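Local coordinates for nucleoprotein (Human coronavirus NL63, PDB 5N4K) that probably packages the positive-strand viral genome into a helical ribonucleocapsid, the domain described here being its N-terminal RNA-binding part, at residues A[56-59]-A[60-63]. Numbering follows the deposited sequence.
Sequences KGNK and DEQI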
ATOM      1  N   LYS A  56       6.362   5.927 -21.446  1.00 15.00           N
ATOM      2  CA  LYS A  56       5.465   7.016 -21.104  1.00 14.99           C
ATOM      3  C   LYS A  56       6.304   8.173 -20.583  1.00 16.06           C
ATOM      4  O   LYS A  56       7.292   7.940 -19.930  1.00 16.53           O
ATOM      5  CB  LYS A  56       4.448   6.625 -20.047  1.00 14.15           C
ATOM      6  CG  LYS A  56       3.594   5.397 -20.318  1.00 17.49           C
ATOM      7  CD  LYS A  56       2.560   5.096 -19.224  1.00 17.87           C
ATOM      8  CE  LYS A  56       1.734   6.255 -18.786  1.00 20.70           C
ATOM      9  NZ  LYS A  56       0.635   6.544 -19.717  1.00 22.27           N
ATOM     10  N   GLY A  57       5.817   9.332 -20.883  1.00 15.55           N
ATOM     11  CA  GLY A  57       6.389  10.559 -20.293  1.00 15.74           C
ATOM     12  C   GLY A  57       7.539  11.090 -21.047  1.00 17.09           C
ATOM     13  O   GLY A  57       8.096  10.438 -21.927  1.00 19.79           O
ATOM     14  N   ASN A  58       7.898  12.278 -20.665  1.00 15.00           N
ATOM     15  CA  ASN A  58       9.097  12.879 -21.210  0.70 16.07           C
ATOM     16  C   ASN A  58      10.376  12.519 -20.438  1.00 15.18           C
ATOM     17  O   ASN A  58      10.346  11.791 -19.445  1.00 14.02           O
ATOM     18  CB  ASN A  58       8.904  14.401 -21.364  0.70 16.44           C
ATOM     19  CG  ASN A  58       8.770  15.105 -20.040  0.70 18.08           C
ATOM     20  OD1 ASN A  58       9.344  14.627 -19.059  0.70 15.36           O
ATOM     21  ND2 ASN A  58       8.031  16.207 -19.955  0.70 20.64           N
ATOM     22  N   LYS A  59      11.538  12.974 -20.874  1.00 15.85           N
ATOM     23  CA  LYS A  59      12.766  12.543 -20.280  1.00 15.65           C
ATOM     24  C   LYS A  59      12.805  12.908 -18.778  1.00 14.02           C
ATOM     25  O   LYS A  59      13.270  12.090 -17.923  1.00 14.73           O
ATOM     26  CB  LYS A  59      13.995  13.186 -21.025  1.00 19.45           C
ATOM     27  CG  LYS A  59      15.234  12.458 -20.743  1.00 24.47           C
ATOM     28  CD  LYS A  59      16.499  12.711 -21.572  1.00 31.48           C
ATOM     29  CE  LYS A  59      17.339  11.454 -21.317  1.00 36.94           C
ATOM     30  NZ  LYS A  59      18.778  11.696 -21.557  1.00 45.07           N
ATOM     31  N   ASP A  60      12.218  14.018 -18.406  1.00 13.26           N
ATOM     32  CA  ASP A  60      12.308  14.387 -17.037  0.50 15.06           C
ATOM     33  C   ASP A  60      11.376  13.583 -16.126  1.00 12.74           C
ATOM     34  O   ASP A  60      11.511  13.609 -14.900  1.00 12.42           O
ATOM     35  CB  ASP A  60      12.293  15.906 -16.816  0.50 18.33           C
ATOM     36  CG  ASP A  60      11.082  16.586 -17.288  0.50 20.83           C
ATOM     37  OD1 ASP A  60      10.023  15.977 -17.264  0.50 22.75           O
ATOM     38  OD2 ASP A  60      11.158  17.802 -17.685  0.50 21.62           O
ATOM     39  N   GLU A  61      10.486  12.787 -16.697  1.00 12.32           N
ATOM     40  CA  GLU A  61       9.489  12.008 -15.961  1.00 11.65           C
ATOM     41  C   GLU A  61       9.886  10.562 -15.767  1.00 11.63           C
ATOM     42  O   GLU A  61       9.067   9.785 -15.259  1.00 11.98           O
ATOM     43  CB  GLU A  61       8.125  12.113 -16.619  1.00 12.48           C
ATOM     44  CG  GLU A  61       7.541  13.492 -16.564  1.00 13.06           C
ATOM     45  CD  GLU A  61       6.208  13.646 -17.319  1.00 13.85           C
ATOM     46  OE1 GLU A  61       6.193  13.195 -18.511  1.00 15.52           O
ATOM     47  OE2 GLU A  61       5.231  14.233 -16.721  1.00 16.10           O
ATOM     48  N   GLN A  62      11.090  10.140 -16.111  1.00 10.76           N
ATOM     49  CA  GLN A  62      11.486   8.724 -16.022  1.00 11.14           C
ATOM     50  C   GLN A  62      12.034   8.457 -14.613  1.00 10.44           C
ATOM     51  O   GLN A  62      13.197   8.256 -14.347  1.00 10.70           O
ATOM     52  CB  GLN A  62      12.503   8.321 -17.059  1.00 12.00           C
ATOM     53  CG  GLN A  62      12.107   8.615 -18.531  1.00 12.74           C
ATOM     54  CD  GLN A  62      10.727   8.099 -18.852  1.00 14.53           C
ATOM     55  OE1 GLN A  62      10.539   6.884 -18.776  1.00 15.79           O
ATOM     56  NE2 GLN A  62       9.839   8.927 -19.152  1.00 14.33           N
ATOM     57  N   ILE A  63      11.087   8.471 -13.654  1.00 10.14           N
ATOM     58  CA  ILE A  63      11.415   8.470 -12.229  1.00 10.15           C
ATOM     59  C   ILE A  63      10.153   7.981 -11.456  1.00  9.95           C
ATOM     60  O   ILE A  63       9.034   8.352 -11.814  1.00 10.82           O
ATOM     61  CB  ILE A  63      11.859   9.896 -11.796  1.00 10.59           C
ATOM     62  CG1 ILE A  63      12.212   9.908 -10.313  1.00 10.13           C
ATOM     63  CG2 ILE A  63      10.839  10.953 -12.173  1.00 10.94           C
ATOM     64  CD1 ILE A  63      13.069  11.143  -9.983  1.00 11.47           C
TER
HETATM   65  O   HOH W   1       8.208   5.366 -18.988  1.00 13.28           O
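Q62 and E61 both set CG beside their own backbone N; at chi2 they part. Q62 bends there (chi2 -50°), which folds its side chain back over the turn and brings its amide beside the backbone of K56 and N58. E61 runs on extended (chi2 176°), which carries its carboxylate to the N-H of N58.

Both amide hydrogens of Q62 are used on backbone carbonyls: NE2 lies 2.8 Å from K56 O and 2.9 Å from N58 O, both bonds almost straight and both acceptors within a few degrees of the amide plane. Gripped twice, the amide has its rotation fixed. The two acceptors are met differently, for K56 O receives NE2 in its carbonyl plane on a lone pair, whereas at N58 O the donor stands 45° above the plane. N58 O also accepts E61 N at 2.9 Å, from the opposite face. A water joins the other end of the amide, Q62 OE1, to K56 N, closing a second link between these two residues.

On the carboxylate side, E61 OE1 takes N58 N at 2.9 Å through its anti lone pair and lies 3.2 Å from G57 CA. The E61 carboxylate is thus held at both oxygens, OE2 being bonded to S122 OG. The bond from E61 N to N58 O and a weak one from Q62 N to K59 O, 3.4 Å, each span three residues, as in a short 3-10 turn; Q62 is then the centre of an inverse gamma turn.

The whole is a compact surface turn of the N-terminal domain, in the loop between helix 43-46 and strand 63-73. Backbone bonds from D60 to K117 and from Q62 to K113 tie it to the chain just beyond strand 108-112, the edge neighbour of strand 63-73 in the antiparallel sheet.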